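Local atomic coordinates of dextranase (Pseudarthrobacter oxydans, PDB entry 6NZS), a protein that catalyses the endohydrolysis of alpha-1,6-glucosidic linkages in dextran, as a member of glycoside hydrolase family 49. Residues Ser461-Asp466 against Arg524-Ala529. Sequence-based numbering, arbitrary orientation.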
loop_
_atom_site.group_PDB
_atom_site.type_symbol
_atom_site.label_atom_id
_atom_site.label_comp_id
_atom_site.label_asym_id
_atom_site.label_seq_id
_atom_site.Cartn_x
_atom_site.Cartn_y
_atom_site.Cartn_z
ATOM N N SER A 461 6.482 12.490 -24.501
ATOM C CA SER A 461 6.237 12.106 -25.880
ATOM C C SER A 461 4.808 11.607 -26.045
ATOM O O SER A 461 4.226 11.006 -25.136
ATOM C CB SER A 461 7.214 11.008 -26.295
ATOM O OG SER A 461 6.860 10.465 -27.556
ATOM N N THR A 462 4.234 11.870 -27.217
ATOM C CA THR A 462 2.931 11.321 -27.566
ATOM C C THR A 462 3.024 10.222 -28.612
ATOM O O THR A 462 1.987 9.774 -29.114
ATOM C CB THR A 462 1.967 12.415 -28.021
ATOM O OG1 THR A 462 2.436 12.991 -29.250
ATOM C CG2 THR A 462 1.856 13.502 -26.957
ATOM N N THR A 463 4.239 9.770 -28.938
ATOM C CA THR A 463 4.478 8.798 -30.000
ATOM C C THR A 463 4.985 7.462 -29.470
ATOM O O THR A 463 5.611 6.700 -30.216
ATOM C CB THR A 463 5.444 9.365 -31.044
ATOM O OG1 THR A 463 6.689 9.709 -30.414
ATOM C CG2 THR A 463 4.842 10.596 -31.696
ATOM N N LYS A 464 4.710 7.154 -28.204
ATOM C CA LYS A 464 5.218 5.955 -27.553
ATOM C C LYS A 464 4.166 4.862 -27.404
ATOM O O LYS A 464 4.410 3.880 -26.698
ATOM C CB LYS A 464 5.800 6.308 -26.182
ATOM C CG LYS A 464 6.871 7.393 -26.208
ATOM C CD LYS A 464 8.161 6.876 -26.822
ATOM C CE LYS A 464 9.019 6.148 -25.803
ATOM N NZ LYS A 464 10.275 5.614 -26.427
ATOM N N ALA A 465 3.010 5.010 -28.043
ATOM C CA ALA A 465 1.932 4.035 -27.955
ATOM C C ALA A 465 2.122 2.918 -28.982
ATOM O O ALA A 465 2.945 3.010 -29.899
ATOM C CB ALA A 465 0.580 4.714 -28.167
ATOM N N ASP A 466 1.349 1.846 -28.811
ATOM C CA ASP A 466 1.342 0.710 -29.736
ATOM C C ASP A 466 -0.099 0.311 -30.027
ATOM O O ASP A 466 -0.743 -0.355 -29.196
ATOM C CB ASP A 466 2.125 -0.468 -29.169
ATOM C CG ASP A 466 2.335 -1.585 -30.188
ATOM O OD1 ASP A 466 1.718 -1.536 -31.272
ATOM O OD2 ASP A 466 3.114 -2.516 -29.885
ATOM N N ARG A 524 -5.557 9.786 -26.593
ATOM C CA ARG A 524 -5.077 8.690 -27.428
ATOM C C ARG A 524 -3.707 9.058 -27.980
ATOM O O ARG A 524 -3.577 10.029 -28.735
ATOM C CB ARG A 524 -6.056 8.423 -28.574
ATOM C CG ARG A 524 -7.455 8.069 -28.108
ATOM C CD ARG A 524 -8.349 7.589 -29.240
ATOM N NE ARG A 524 -8.680 8.641 -30.197
ATOM C CZ ARG A 524 -8.550 8.527 -31.516
ATOM N NH1 ARG A 524 -8.078 7.412 -32.053
ATOM N NH2 ARG A 524 -8.886 9.538 -32.305
ATOM N N TYR A 525 -2.688 8.291 -27.603
ATOM C CA TYR A 525 -1.348 8.502 -28.128
ATOM C C TYR A 525 -1.169 7.704 -29.424
ATOM O O TYR A 525 -2.033 6.914 -29.818
ATOM C CB TYR A 525 -0.297 8.157 -27.067
ATOM C CG TYR A 525 -0.110 9.238 -26.005
ATOM C CD1 TYR A 525 -1.003 10.300 -25.900
ATOM C CD2 TYR A 525 0.969 9.203 -25.132
ATOM C CE1 TYR A 525 -0.832 11.290 -24.939
ATOM C CE2 TYR A 525 1.151 10.195 -24.170
ATOM C CZ TYR A 525 0.249 11.229 -24.089
ATOM O OH TYR A 525 0.419 12.218 -23.140
ATOM N N THR A 526 -0.046 7.938 -30.105
ATOM C CA THR A 526 0.253 7.286 -31.379
ATOM C C THR A 526 1.540 6.481 -31.280
ATOM O O THR A 526 2.298 6.584 -30.317
ATOM C CB THR A 526 0.416 8.304 -32.523
ATOM O OG1 THR A 526 1.697 8.942 -32.417
ATOM C CG2 THR A 526 -0.672 9.358 -32.483
ATOM N N ASN A 527 1.798 5.683 -32.316
ATOM C CA ASN A 527 3.121 5.106 -32.511
ATOM C C ASN A 527 3.990 6.125 -33.246
ATOM O O ASN A 527 3.507 7.193 -33.632
ATOM C CB ASN A 527 3.006 3.753 -33.223
ATOM C CG ASN A 527 2.395 3.849 -34.613
ATOM O OD1 ASN A 527 2.294 4.923 -35.202
ATOM N ND2 ASN A 527 1.984 2.700 -35.143
ATOM N N PRO A 528 5.287 5.847 -33.435
ATOM C CA PRO A 528 6.123 6.820 -34.159
ATOM C C PRO A 528 5.643 7.114 -35.569
ATOM O O PRO A 528 5.867 8.223 -36.069
ATOM C CB PRO A 528 7.515 6.175 -34.137
ATOM C CG PRO A 528 7.504 5.348 -32.907
ATOM C CD PRO A 528 6.111 4.783 -32.830
ATOM N N ALA A 529 4.974 6.161 -36.221
ATOM C CA ALA A 529 4.433 6.406 -37.550
ATOM C C ALA A 529 3.220 7.324 -37.532
ATOM O O ALA A 529 2.828 7.821 -38.592
ATOM C CB ALA A 529 4.083 5.082 -38.233
HETATM O O HOH W 1 3.144 12.621 -23.168
HETATM O O HOH W 2 1.635 11.746 -31.553
HETATM O O HOH W 3 3.105 0.150 -33.530
#
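Thr526 O takes a hydrogen bond from Ala465 N at 2.9 Å and a CA-H...O contact from Thr463 CA, so the turn through 463-465 wraps round one carbonyl oxygen. The amide donor lies above the carbonyl plane, 41° out of it. Thr526 N completes the pair, reaching Thr462 O at 2.9 Å in a nearly straight bond (175°); the backbones are thus joined through the backbone N and O of Thr526. Beside these two bonds lies the Tyr525 ring: Thr462 CA sits over one face, 4.0 Å from the centroid, as a CH-pi contact displaced toward the rim, while Thr462 CG2 touches CZ and CE1. Turning CG anti to the carbonyl carbon (chi1 -78°) places one ring face against Thr462 CA, and the Tyr525 OH meets Ser461 O through a shared water. An alanine in place of Tyr525 would probably leave Thr462 CA without the ring face it packs on and that water without its phenol partner. Ala465 CB packs on Tyr525 CB at 3.7 Å. Pro528 CD approaches Thr463 O at 3.3 Å. A second water links Thr462 OG1 and Thr526 OG1; the latter also donates to Asn527 O. The contact joins two loops of the parallel beta-solenoid, one leading from strand 450-452 to strand 469-482, the other from strand 521-524 to strand 545-552, with Val533 packing against Ala465.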